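Local coordinates for protein SG7.AF (Anopheles freeborni, PDB 6XL7) that inhibits, as a mosquito salivary protein, the alternative pathway of host complement by acting on the activated C3 convertase C3bBb, without inhibiting the classical pathway, at residues 8-11 and 12-16; 31-35 and 36-40; 46-49 and 50-54; 105-108 and 109-113. All blocks are in the same frame, centred on the assembly; numbering follows the deposited sequence.

Overall arrangement
Contacts 1, 2 and 4 each span successive turns of one helix: 2-13, 23-46 and 89-113. All three are partly buried, with apolar side chains on their inner faces and polar or charged ones outside. Contact 2 lies nearest the middle of the chain and touches contacts 1 and 4: F12 of contact 1 packs on V33, L37 and R38, and R107 of contact 4 reaches Q36 and P40. Contact 3, its centre about 21 Å from that of the chain, is a surface turn leading into strand 53-54. Chemistry follows place: arginines hold a sulfate in contact 1, contact 2 is a distorted helix before a proline, contact 3 is mostly apolar around one backbone bond, and contact 4 adds water-bridged charges to regular helical bonds.

Contact 1 (8-11 and 12-16). With SO4 (sulfate ion), chain B.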
loop_
_atom_site.group_PDB
_atom_site.type_symbol
_atom_site.label_atom_id
_atom_site.label_comp_id
_atom_site.label_asym_id
_atom_site.label_seq_id
_atom_site.Cartn_x
_atom_site.Cartn_y
_atom_site.Cartn_z
ATOM N N LEU A 8 -12.564 -2.830 -2.888
ATOM C CA LEU A 8 -11.144 -2.538 -2.831
ATOM C C LEU A 8 -10.823 -1.598 -1.672
ATOM O O LEU A 8 -9.824 -1.787 -0.964
ATOM C CB LEU A 8 -10.712 -1.950 -4.170
ATOM C CG LEU A 8 -9.234 -1.625 -4.313
ATOM C CD1 LEU A 8 -8.401 -2.903 -4.352
ATOM C CD2 LEU A 8 -9.033 -0.818 -5.580
ATOM N N LEU A 9 -11.647 -0.572 -1.460
ATOM C CA LEU A 9 -11.382 0.351 -0.358
ATOM C C LEU A 9 -11.604 -0.306 1.000
ATOM O O LEU A 9 -10.924 0.049 1.973
ATOM C CB LEU A 9 -12.198 1.634 -0.524
ATOM C CG LEU A 9 -11.709 2.422 -1.747
ATOM C CD1 LEU A 9 -12.605 3.599 -2.027
ATOM C CD2 LEU A 9 -10.269 2.892 -1.553
ATOM N N LYS A 10 -12.521 -1.270 1.084
ATOM C CA LYS A 10 -12.638 -2.074 2.296
ATOM C C LYS A 10 -11.310 -2.746 2.617
ATOM O O LYS A 10 -10.871 -2.763 3.776
ATOM C CB LYS A 10 -13.738 -3.112 2.098
ATOM C CG LYS A 10 -13.827 -4.164 3.195
ATOM C CD LYS A 10 -14.972 -5.110 2.890
ATOM C CE LYS A 10 -15.029 -6.264 3.868
ATOM N NZ LYS A 10 -16.020 -7.285 3.433
ATOM N N THR A 11 -10.638 -3.258 1.591
ATOM C CA THR A 11 -9.324 -3.862 1.777
ATOM C C THR A 11 -8.285 -2.821 2.190
ATOM O O THR A 11 -7.441 -3.091 3.053
ATOM C CB THR A 11 -8.933 -4.609 0.499
ATOM O OG1 THR A 11 -9.644 -5.853 0.460
ATOM C CG2 THR A 11 -7.446 -4.900 0.446
ATOM N N PHE A 12 -8.326 -1.618 1.603
ATOM C CA PHE A 12 -7.372 -0.588 2.005
ATOM C C PHE A 12 -7.566 -0.171 3.455
ATOM O O PHE A 12 -6.588 0.163 4.138
ATOM C CB PHE A 12 -7.425 0.630 1.068
ATOM C CG PHE A 12 -6.608 0.466 -0.182
ATOM C CD1 PHE A 12 -5.248 0.727 -0.166
ATOM C CD2 PHE A 12 -7.186 0.025 -1.359
ATOM C CE1 PHE A 12 -4.483 0.547 -1.304
ATOM C CE2 PHE A 12 -6.423 -0.146 -2.510
ATOM C CZ PHE A 12 -5.068 0.103 -2.476
ATOM N N ARG A 13 -8.810 -0.186 3.947
ATOM C CA ARG A 13 -9.058 0.104 5.357
ATOM C C ARG A 13 -8.273 -0.837 6.261
ATOM O O ARG A 13 -7.897 -0.458 7.377
ATOM C CB ARG A 13 -10.561 0.030 5.645
ATOM C CG ARG A 13 -10.921 0.156 7.114
ATOM C CD ARG A 13 -12.417 0.341 7.320
ATOM N NE ARG A 13 -13.236 -0.641 6.614
ATOM C CZ ARG A 13 -13.440 -1.886 7.036
ATOM N NH1 ARG A 13 -12.846 -2.314 8.149
ATOM N NH2 ARG A 13 -14.221 -2.703 6.340
ATOM N N ARG A 14 -7.988 -2.052 5.791
ATOM C CA ARG A 14 -7.231 -3.015 6.578
ATOM C C ARG A 14 -5.730 -2.736 6.581
ATOM O O ARG A 14 -5.007 -3.362 7.365
ATOM C CB ARG A 14 -7.556 -4.442 6.111
ATOM C CG ARG A 14 -8.971 -4.895 6.489
ATOM C CD ARG A 14 -9.579 -5.873 5.478
ATOM N NE ARG A 14 -10.874 -6.393 5.913
ATOM C CZ ARG A 14 -11.633 -7.213 5.193
ATOM N NH1 ARG A 14 -12.793 -7.641 5.675
ATOM N NH2 ARG A 14 -11.235 -7.606 3.990
ATOM N N ILE A 15 -5.255 -1.822 5.737
ATOM C CA ILE A 15 -3.861 -1.359 5.758
ATOM C C ILE A 15 -3.827 -0.223 6.767
ATOM O O ILE A 15 -4.107 0.934 6.446
ATOM C CB ILE A 15 -3.383 -0.917 4.378
ATOM C CG1 ILE A 15 -3.285 -2.118 3.436
ATOM C CG2 ILE A 15 -2.023 -0.217 4.473
ATOM C CD1 ILE A 15 -3.063 -1.747 1.980
ATOM N N ASP A 16 -3.483 -0.556 8.004
ATOM C CA ASP A 16 -3.546 0.413 9.084
ATOM C C ASP A 16 -2.236 1.177 9.211
ATOM O O ASP A 16 -1.173 0.724 8.779
ATOM C CB ASP A 16 -3.877 -0.274 10.405
ATOM C CG ASP A 16 -2.878 -1.350 10.765
ATOM O OD1 ASP A 16 -2.150 -1.816 9.862
ATOM O OD2 ASP A 16 -2.824 -1.736 11.952
HETATM S S SO4 B . -14.197 -5.880 8.398
HETATM O O1 SO4 B . -15.068 -5.716 9.559
HETATM O O2 SO4 B . -13.957 -7.302 8.172
HETATM O O3 SO4 B . -12.923 -5.213 8.640
HETATM O O4 SO4 B . -14.851 -5.303 7.223
#
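Toward the C-terminal part of helix 2-13 and in the residues that follow, L8 meets F12 on the buried flank, while K10 approaches R13 and R14 on the outer flank, where the two arginines hold a sulfate ion. R13 leaves the backbone with CG anti to N (chi1 173°) and bends at chi3, which presents one edge of its guanidinium to the anion with the sulfur close to the guanidinium plane. Two nearly straight bonds follow, NH1 of R13 to sulfate O3 at 2.9 Å and NH2 of R13 to O4 at 2.8 Å. In the modelled conformer, one of two deposited, R14 adds a third bond from NH1 to sulfate O2 at 2.8 Å. The extended chain of K10 runs alongside that arginine, with K10 CG 4.2 Å above the centre of the R14 guanidinium, and the backbone O of K10 lies over one face of the R13 guanidinium, toward its rim.

On the inner flank, L8 and F12 lie side by side. L8 CG comes to the edge of the ring, in its plane, at 3.7 Å from F12 CE2, and L9 CD2 approaches F12 CD2 obliquely at 4.2 Å. The backbone N of F12 bonds to L8 O at 3.0 Å. T11 packs on L59, M62 and V63 of helix 56-77, and F12 reaches M62 there and L37 of helix 23-46. The outer flank is thus a ready site for an anion: two arginines grip the sulfate, probably from the crystallisation liquor, with the aliphatic end of K10 beside it.

Contact 2 (31-35 and 36-40); sequences FGVQS and QLREP
A chi1 of 60° sets S35 OG between its own backbone N and carbonyl carbon, and Q36, folded at chi2 (-74°), turns its amide back so that one water can join the two side chains. That water donates to S35 OG at 2.7 Å and accepts from Q36 NE2 at 2.9 Å. The same torsion of S35 lets OG donate to F31 O at 2.8 Å. F31 O also takes the backbone N of S35, and the two donors arrive from opposite faces of its carbonyl plane.

The backbone changes its pattern along these turns. Q36 N still bonds to G32 O four residues back, but V33 O is shared: R38 N comes in the carbonyl plane at 3.0 Å, whereas L37 N stands above that plane at 3.1 Å. E39 N then reaches back five residues to Q34 O at 3.0 Å. This is a wider, pi-type turn, and the short axes of 31-35 and 36-40 differ by 34°. P40 CD rests 3.4 Å from S35 O, and a second water donates to that carbonyl and to E39 OE1, tying the glutamate to the backbone.

L37 and V33 face F12 and V66. The chemistry is consistent with a proline kink: P40 has no N-H for the turn before it, and the bonding ahead of it has the wider spacing. In that preceding turn, a water serves S35 O, and R107 NH1 of helix 89-113 gives a hydrogen bond to Q36 O.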
loop_
_atom_site.group_PDB
_atom_site.type_symbol
_atom_site.label_atom_id
_atom_site.label_comp_id
_atom_site.label_asym_id
_atom_site.label_seq_id
_atom_site.Cartn_x
_atom_site.Cartn_y
_atom_site.Cartn_z
ATOM N N PHE A 31 1.122 8.775 1.727
ATOM C CA PHE A 31 1.247 9.187 0.331
ATOM C C PHE A 31 1.691 8.030 -0.547
ATOM O O PHE A 31 1.206 7.864 -1.671
ATOM C CB PHE A 31 2.246 10.341 0.193
ATOM C CG PHE A 31 2.794 10.495 -1.204
ATOM C CD1 PHE A 31 2.042 11.122 -2.188
ATOM C CD2 PHE A 31 4.047 9.999 -1.539
ATOM C CE1 PHE A 31 2.527 11.254 -3.476
ATOM C CE2 PHE A 31 4.540 10.129 -2.826
ATOM C CZ PHE A 31 3.780 10.761 -3.796
ATOM N N GLY A 32 2.633 7.223 -0.054
ATOM C CA GLY A 32 3.091 6.090 -0.840
ATOM C C GLY A 32 1.962 5.139 -1.181
ATOM O O GLY A 32 1.803 4.730 -2.334
ATOM N N VAL A 33 1.166 4.769 -0.176
ATOM C CA VAL A 33 0.051 3.855 -0.415
ATOM C C VAL A 33 -0.969 4.489 -1.354
ATOM O O VAL A 33 -1.480 3.827 -2.268
ATOM C CB VAL A 33 -0.574 3.404 0.922
ATOM C CG1 VAL A 33 -1.863 2.622 0.678
ATOM C CG2 VAL A 33 0.407 2.552 1.697
ATOM N N GLN A 34 -1.265 5.777 -1.159
ATOM C CA GLN A 34 -2.248 6.454 -2.007
ATOM C C GLN A 34 -1.794 6.485 -3.459
ATOM O O GLN A 34 -2.571 6.184 -4.376
ATOM C CB GLN A 34 -2.458 7.894 -1.526
ATOM C CG GLN A 34 -3.080 8.065 -0.148
ATOM C CD GLN A 34 -2.944 9.480 0.415
ATOM O OE1 GLN A 34 -1.981 10.194 0.123
ATOM N NE2 GLN A 34 -3.905 9.879 1.238
ATOM N N SER A 35 -0.541 6.883 -3.692
ATOM C CA SER A 35 -0.087 7.156 -5.053
ATOM C C SER A 35 0.280 5.872 -5.789
ATOM O O SER A 35 0.041 5.759 -6.994
ATOM C CB SER A 35 1.109 8.112 -5.022
ATOM O OG SER A 35 2.188 7.559 -4.284
ATOM N N GLN A 36 0.867 4.903 -5.091
ATOM C CA GLN A 36 1.331 3.696 -5.753
ATOM C C GLN A 36 0.265 2.614 -5.851
ATOM O O GLN A 36 0.372 1.735 -6.721
ATOM C CB GLN A 36 2.556 3.125 -5.027
ATOM C CG GLN A 36 3.798 4.011 -5.082
ATOM C CD GLN A 36 4.457 4.009 -6.443
ATOM O OE1 GLN A 36 4.457 2.998 -7.152
ATOM N NE2 GLN A 36 5.033 5.143 -6.815
ATOM N N LEU A 37 -0.759 2.659 -4.994
ATOM C CA LEU A 37 -1.729 1.571 -4.913
ATOM C C LEU A 37 -3.180 2.034 -5.000
ATOM O O LEU A 37 -3.914 1.586 -5.893
ATOM C CB LEU A 37 -1.492 0.753 -3.639
ATOM C CG LEU A 37 -0.229 -0.115 -3.683
ATOM C CD1 LEU A 37 0.150 -0.546 -2.289
ATOM C CD2 LEU A 37 -0.469 -1.333 -4.563
ATOM N N ARG A 38 -3.617 2.919 -4.098
ATOM C CA ARG A 38 -5.041 3.219 -4.017
ATOM C C ARG A 38 -5.546 3.879 -5.299
ATOM O O ARG A 38 -6.560 3.454 -5.861
ATOM C CB ARG A 38 -5.351 4.065 -2.780
ATOM C CG ARG A 38 -6.832 4.074 -2.422
ATOM C CD ARG A 38 -7.141 4.947 -1.211
ATOM N NE ARG A 38 -6.677 4.361 0.045
ATOM C CZ ARG A 38 -5.542 4.695 0.651
ATOM N NH1 ARG A 38 -4.754 5.608 0.111
ATOM N NH2 ARG A 38 -5.186 4.118 1.793
ATOM N N GLU A 39 -4.843 4.903 -5.781
ATOM C CA GLU A 39 -5.305 5.558 -7.009
ATOM C C GLU A 39 -5.276 4.640 -8.225
ATOM O O GLU A 39 -6.325 4.483 -8.875
ATOM C CB GLU A 39 -4.597 6.902 -7.235
ATOM C CG GLU A 39 -4.921 7.497 -8.591
ATOM C CD GLU A 39 -4.258 8.837 -8.844
ATOM O OE1 GLU A 39 -3.355 9.220 -8.071
ATOM O OE2 GLU A 39 -4.649 9.502 -9.829
ATOM N N PRO A 40 -4.165 3.986 -8.580
ATOM C CA PRO A 40 -4.197 3.149 -9.791
ATOM C C PRO A 40 -5.124 1.951 -9.686
ATOM O O PRO A 40 -5.782 1.609 -10.673
ATOM C CB PRO A 40 -2.729 2.751 -10.007
ATOM C CG PRO A 40 -2.058 3.022 -8.727
ATOM C CD PRO A 40 -2.794 4.148 -8.064
HETATM O O HOH W 1 4.571 7.742 -5.623
HETATM O O HOH W 2 -1.027 7.605 -8.682
#

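Contact 3 (46-49 and 50-54); sequences LNYW and DDVKL
The side chain of Y48 crosses those of V52 and L54 at about a right angle. Y48 CB packs on V52 CG2 at 3.7 Å, while V52 CG1 comes obliquely to the ring, 3.8 Å from Y48 CD2. Farther along, L54 CD2 reaches the ring edge, close to its plane, 3.7 Å from Y48 CE2. The valine turns its methyls to different parts of the turn: with CG1 anti to the backbone N, CG1 meets the tyrosine ring, while CG2 touches both Y48 CB and the W49 backbone, 3.5 Å from W49 O.

The backbone holds these groups together. V52 N donates to W49 O at 3.1 Å in a bond nearly straight at the hydrogen (171°), although the donor stands 49° out of the carbonyl plane. This bond closes a type I beta turn from W49 to V52, with D50 and D51 at its corners. Beside the turn, D50 OD1 lies 3.8 Å from W49 CD1, the carboxylate and the indole being only 24° from parallel. Both residues are exposed and also touch a crystal neighbour, which may influence their poses.

Farther out, Y48 shares a backbone hydrogen bond with A1 and packs on L114 and T115. V52 O accepts from H4 NE2, and L54 touches H4 and E7 of helix 2-13. K53 pairs through its backbone with T116. The arrangement is a beta-turn link between a helix and a strand: it reverses the chain after helix 23-46 and delivers it into the short, weakly bonded strand 53-54, which pairs antiparallel with 115-116 near the chain termini.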
loop_
_atom_site.group_PDB
_atom_site.type_symbol
_atom_site.label_atom_id
_atom_site.label_comp_id
_atom_site.label_asym_id
_atom_site.label_seq_id
_atom_site.Cartn_x
_atom_site.Cartn_y
_atom_site.Cartn_z
ATOM N N LEU A 46 -12.727 0.288 -11.361
ATOM C CA LEU A 46 -13.882 1.056 -11.796
ATOM C C LEU A 46 -14.408 0.551 -13.135
ATOM O O LEU A 46 -15.622 0.553 -13.357
ATOM C CB LEU A 46 -13.491 2.532 -11.883
ATOM C CG LEU A 46 -14.581 3.576 -12.049
ATOM C CD1 LEU A 46 -15.690 3.371 -11.029
ATOM C CD2 LEU A 46 -13.940 4.944 -11.899
ATOM N N ASN A 47 -13.509 0.078 -14.016
ATOM C CA ASN A 47 -13.865 -0.371 -15.365
ATOM C C ASN A 47 -14.639 -1.678 -15.395
ATOM O O ASN A 47 -15.257 -1.988 -16.417
ATOM C CB ASN A 47 -12.604 -0.596 -16.213
ATOM C CG ASN A 47 -11.808 0.672 -16.462
ATOM O OD1 ASN A 47 -12.164 1.481 -17.322
ATOM N ND2 ASN A 47 -10.713 0.843 -15.729
ATOM N N TYR A 48 -14.595 -2.461 -14.330
ATOM C CA TYR A 48 -15.132 -3.812 -14.382
ATOM C C TYR A 48 -16.645 -3.769 -14.531
ATOM O O TYR A 48 -17.311 -2.899 -13.963
ATOM C CB TYR A 48 -14.791 -4.524 -13.084
ATOM C CG TYR A 48 -13.321 -4.812 -12.879
ATOM C CD1 TYR A 48 -12.400 -4.661 -13.917
ATOM C CD2 TYR A 48 -12.864 -5.251 -11.649
ATOM C CE1 TYR A 48 -11.048 -4.936 -13.717
ATOM C CE2 TYR A 48 -11.533 -5.537 -11.449
ATOM C CZ TYR A 48 -10.634 -5.371 -12.477
ATOM O OH TYR A 48 -9.304 -5.673 -12.245
ATOM N N TRP A 49 -17.199 -4.726 -15.278
ATOM C CA TRP A 49 -18.648 -4.815 -15.355
ATOM C C TRP A 49 -19.227 -5.191 -14.001
ATOM O O TRP A 49 -18.535 -5.682 -13.102
ATOM C CB TRP A 49 -19.114 -5.856 -16.381
ATOM C CG TRP A 49 -20.000 -5.299 -17.453
ATOM C CD1 TRP A 49 -21.356 -5.438 -17.586
ATOM C CD2 TRP A 49 -19.566 -4.511 -18.553
ATOM N NE1 TRP A 49 -21.782 -4.780 -18.715
ATOM C CE2 TRP A 49 -20.698 -4.196 -19.325
ATOM C CE3 TRP A 49 -18.313 -4.033 -18.954
ATOM C CZ2 TRP A 49 -20.614 -3.426 -20.485
ATOM C CZ3 TRP A 49 -18.228 -3.287 -20.087
ATOM C CH2 TRP A 49 -19.364 -2.975 -20.840
ATOM N N ASP A 50 -20.541 -4.999 -13.898
ATOM C CA ASP A 50 -21.218 -5.014 -12.611
ATOM C C ASP A 50 -20.969 -6.304 -11.825
ATOM O O ASP A 50 -20.931 -6.276 -10.591
ATOM C CB ASP A 50 -22.729 -4.805 -12.823
ATOM C CG ASP A 50 -23.070 -3.702 -13.861
ATOM O OD1 ASP A 50 -22.189 -3.227 -14.626
ATOM O OD2 ASP A 50 -24.251 -3.277 -13.891
ATOM N N ASP A 51 -20.794 -7.446 -12.501
ATOM C CA ASP A 51 -20.735 -8.729 -11.805
ATOM C C ASP A 51 -19.363 -9.408 -11.845
ATOM O O ASP A 51 -19.256 -10.603 -11.547
ATOM C CB ASP A 51 -21.863 -9.650 -12.268
ATOM C CG ASP A 51 -23.214 -9.170 -11.787
ATOM O OD1 ASP A 51 -23.618 -9.561 -10.668
ATOM O OD2 ASP A 51 -23.849 -8.363 -12.496
ATOM N N VAL A 52 -18.305 -8.664 -12.170
ATOM C CA VAL A 52 -16.958 -9.189 -11.968
ATOM C C VAL A 52 -16.773 -9.560 -10.502
ATOM O O VAL A 52 -17.243 -8.855 -9.596
ATOM C CB VAL A 52 -15.911 -8.154 -12.417
ATOM C CG1 VAL A 52 -14.517 -8.600 -12.004
ATOM C CG2 VAL A 52 -15.961 -7.957 -13.923
ATOM N N LYS A 53 -16.093 -10.682 -10.261
ATOM C CA LYS A 53 -15.745 -11.114 -8.911
ATOM C C LYS A 53 -14.267 -10.837 -8.651
ATOM O O LYS A 53 -13.410 -11.175 -9.477
ATOM C CB LYS A 53 -16.033 -12.603 -8.717
ATOM C CG LYS A 53 -15.797 -13.097 -7.288
ATOM C CD LYS A 53 -16.073 -14.590 -7.155
ATOM C CE LYS A 53 -15.727 -15.081 -5.762
ATOM N NZ LYS A 53 -16.459 -14.312 -4.717
ATOM N N LEU A 54 -13.972 -10.201 -7.519
ATOM C CA LEU A 54 -12.592 -9.982 -7.103
ATOM C C LEU A 54 -12.089 -11.176 -6.302
ATOM O O LEU A 54 -12.845 -11.827 -5.578
ATOM C CB LEU A 54 -12.470 -8.722 -6.238
ATOM C CG LEU A 54 -12.958 -7.413 -6.869
ATOM C CD1 LEU A 54 -12.585 -6.230 -5.970
ATOM C CD2 LEU A 54 -12.398 -7.218 -8.271
#

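Contact 4 (105-108 and 109-113); sequences EIRG and ETEKC
Backbone bonds of regular helical spacing join E105 to E109, I106 to T110 and R107 to E111, and a weak one runs from K112 N to G108 O. I106 O is gripped twice by T110: the backbone N arrives nearly along the C=O axis at 2.8 Å, and the hydroxyl OG1 donates from above the carbonyl plane, also at 2.8 Å. A chi1 of -58° sets OG1 beside its own backbone N and so within reach of that carbonyl.

Between charged groups within these turns the links run through water. One molecule donates to E105 OE2 and E109 OE2, whose like charges stay 5.0 Å apart. R107 and E111 run side by side, but R107 NE and E111 OE1, at 4.4 Å, are too far apart for a salt bridge; a water bridges R107 NE at 3.0 Å and E111 OE2 at 3.2 Å. Another connects G108 O with K112 NZ. The stronger partners lie elsewhere: R107 NH1 bonds to Q36 O, and E109 OE1 forms a salt bridge with K65 NZ.

I106 and T110 pack on helix 56-77, to which C113 is joined by its disulfide with C58, while R107 and E111 lean on helix 23-46; strand 115-116 follows shortly after.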
loop_
_atom_site.group_PDB
_atom_site.type_symbol
_atom_site.label_atom_id
_atom_site.label_comp_id
_atom_site.label_asym_id
_atom_site.label_seq_id
_atom_site.Cartn_x
_atom_site.Cartn_y
_atom_site.Cartn_z
ATOM N N GLU A 105 5.785 -2.553 -7.010
ATOM C CA GLU A 105 5.842 -3.970 -7.348
ATOM C C GLU A 105 4.604 -4.694 -6.838
ATOM O O GLU A 105 4.046 -5.549 -7.538
ATOM C CB GLU A 105 7.121 -4.592 -6.790
ATOM C CG GLU A 105 8.380 -4.015 -7.414
ATOM C CD GLU A 105 9.654 -4.539 -6.774
ATOM O OE1 GLU A 105 10.747 -4.253 -7.306
ATOM O OE2 GLU A 105 9.557 -5.237 -5.745
ATOM N N ILE A 106 4.143 -4.338 -5.640
ATOM C CA ILE A 106 2.893 -4.892 -5.123
ATOM C C ILE A 106 1.732 -4.545 -6.047
ATOM O O ILE A 106 0.851 -5.378 -6.291
ATOM C CB ILE A 106 2.647 -4.441 -3.672
ATOM C CG1 ILE A 106 3.686 -5.064 -2.727
ATOM C CG2 ILE A 106 1.234 -4.814 -3.234
ATOM C CD1 ILE A 106 3.747 -4.366 -1.374
ATOM N N ARG A 107 1.716 -3.323 -6.593
ATOM C CA ARG A 107 0.655 -2.954 -7.526
ATOM C C ARG A 107 0.623 -3.904 -8.716
ATOM O O ARG A 107 -0.439 -4.424 -9.079
ATOM C CB ARG A 107 0.836 -1.508 -8.009
ATOM C CG ARG A 107 -0.224 -1.080 -9.048
ATOM C CD ARG A 107 0.066 0.270 -9.707
ATOM N NE ARG A 107 1.379 0.317 -10.350
ATOM C CZ ARG A 107 2.424 0.990 -9.873
ATOM N NH1 ARG A 107 2.314 1.687 -8.746
ATOM N NH2 ARG A 107 3.580 0.970 -10.527
ATOM N N GLY A 108 1.779 -4.148 -9.331
ATOM C CA GLY A 108 1.813 -5.031 -10.487
ATOM C C GLY A 108 1.384 -6.447 -10.150
ATOM O O GLY A 108 0.658 -7.087 -10.917
ATOM N N GLU A 109 1.820 -6.954 -9.000
ATOM C CA GLU A 109 1.432 -8.302 -8.595
ATOM C C GLU A 109 -0.067 -8.383 -8.339
ATOM O O GLU A 109 -0.728 -9.339 -8.766
ATOM C CB GLU A 109 2.219 -8.709 -7.347
ATOM C CG GLU A 109 3.726 -8.795 -7.575
ATOM C CD GLU A 109 4.544 -8.643 -6.303
ATOM O OE1 GLU A 109 3.970 -8.666 -5.193
ATOM O OE2 GLU A 109 5.780 -8.498 -6.421
ATOM N N THR A 110 -0.618 -7.381 -7.655
ATOM C CA THR A 110 -2.044 -7.362 -7.348
ATOM C C THR A 110 -2.880 -7.268 -8.618
ATOM O O THR A 110 -3.907 -7.947 -8.743
ATOM C CB THR A 110 -2.344 -6.201 -6.398
ATOM O OG1 THR A 110 -1.557 -6.359 -5.207
ATOM C CG2 THR A 110 -3.832 -6.146 -6.022
ATOM N N GLU A 111 -2.447 -6.452 -9.580
ATOM C CA GLU A 111 -3.194 -6.332 -10.831
ATOM C C GLU A 111 -3.345 -7.682 -11.510
ATOM O O GLU A 111 -4.394 -7.974 -12.102
ATOM C CB GLU A 111 -2.496 -5.345 -11.770
ATOM C CG GLU A 111 -2.631 -3.907 -11.336
ATOM C CD GLU A 111 -1.789 -2.956 -12.164
ATOM O OE1 GLU A 111 -2.097 -1.744 -12.161
ATOM O OE2 GLU A 111 -0.820 -3.413 -12.812
ATOM N N LYS A 112 -2.311 -8.522 -11.437
ATOM C CA LYS A 112 -2.357 -9.819 -12.108
ATOM C C LYS A 112 -3.376 -10.768 -11.480
ATOM O O LYS A 112 -3.915 -11.637 -12.176
ATOM C CB LYS A 112 -0.971 -10.469 -12.118
ATOM C CG LYS A 112 0.048 -9.795 -13.031
ATOM C CD LYS A 112 1.390 -10.513 -12.958
ATOM C CE LYS A 112 2.385 -9.955 -13.966
ATOM N NZ LYS A 112 2.675 -8.513 -13.724
ATOM N N CYS A 113 -3.654 -10.633 -10.184
ATOM C CA CYS A 113 -4.504 -11.592 -9.483
ATOM C C CYS A 113 -5.872 -11.046 -9.105
ATOM O O CYS A 113 -6.654 -11.770 -8.480
ATOM C CB CYS A 113 -3.800 -12.159 -8.231
ATOM S SG CYS A 113 -3.234 -10.997 -6.902
HETATM O O HOH W 3 7.770 -7.346 -4.639
HETATM O O HOH W 4 1.815 -1.614 -12.549
HETATM O O HOH W 5 0.486 -6.375 -13.665
#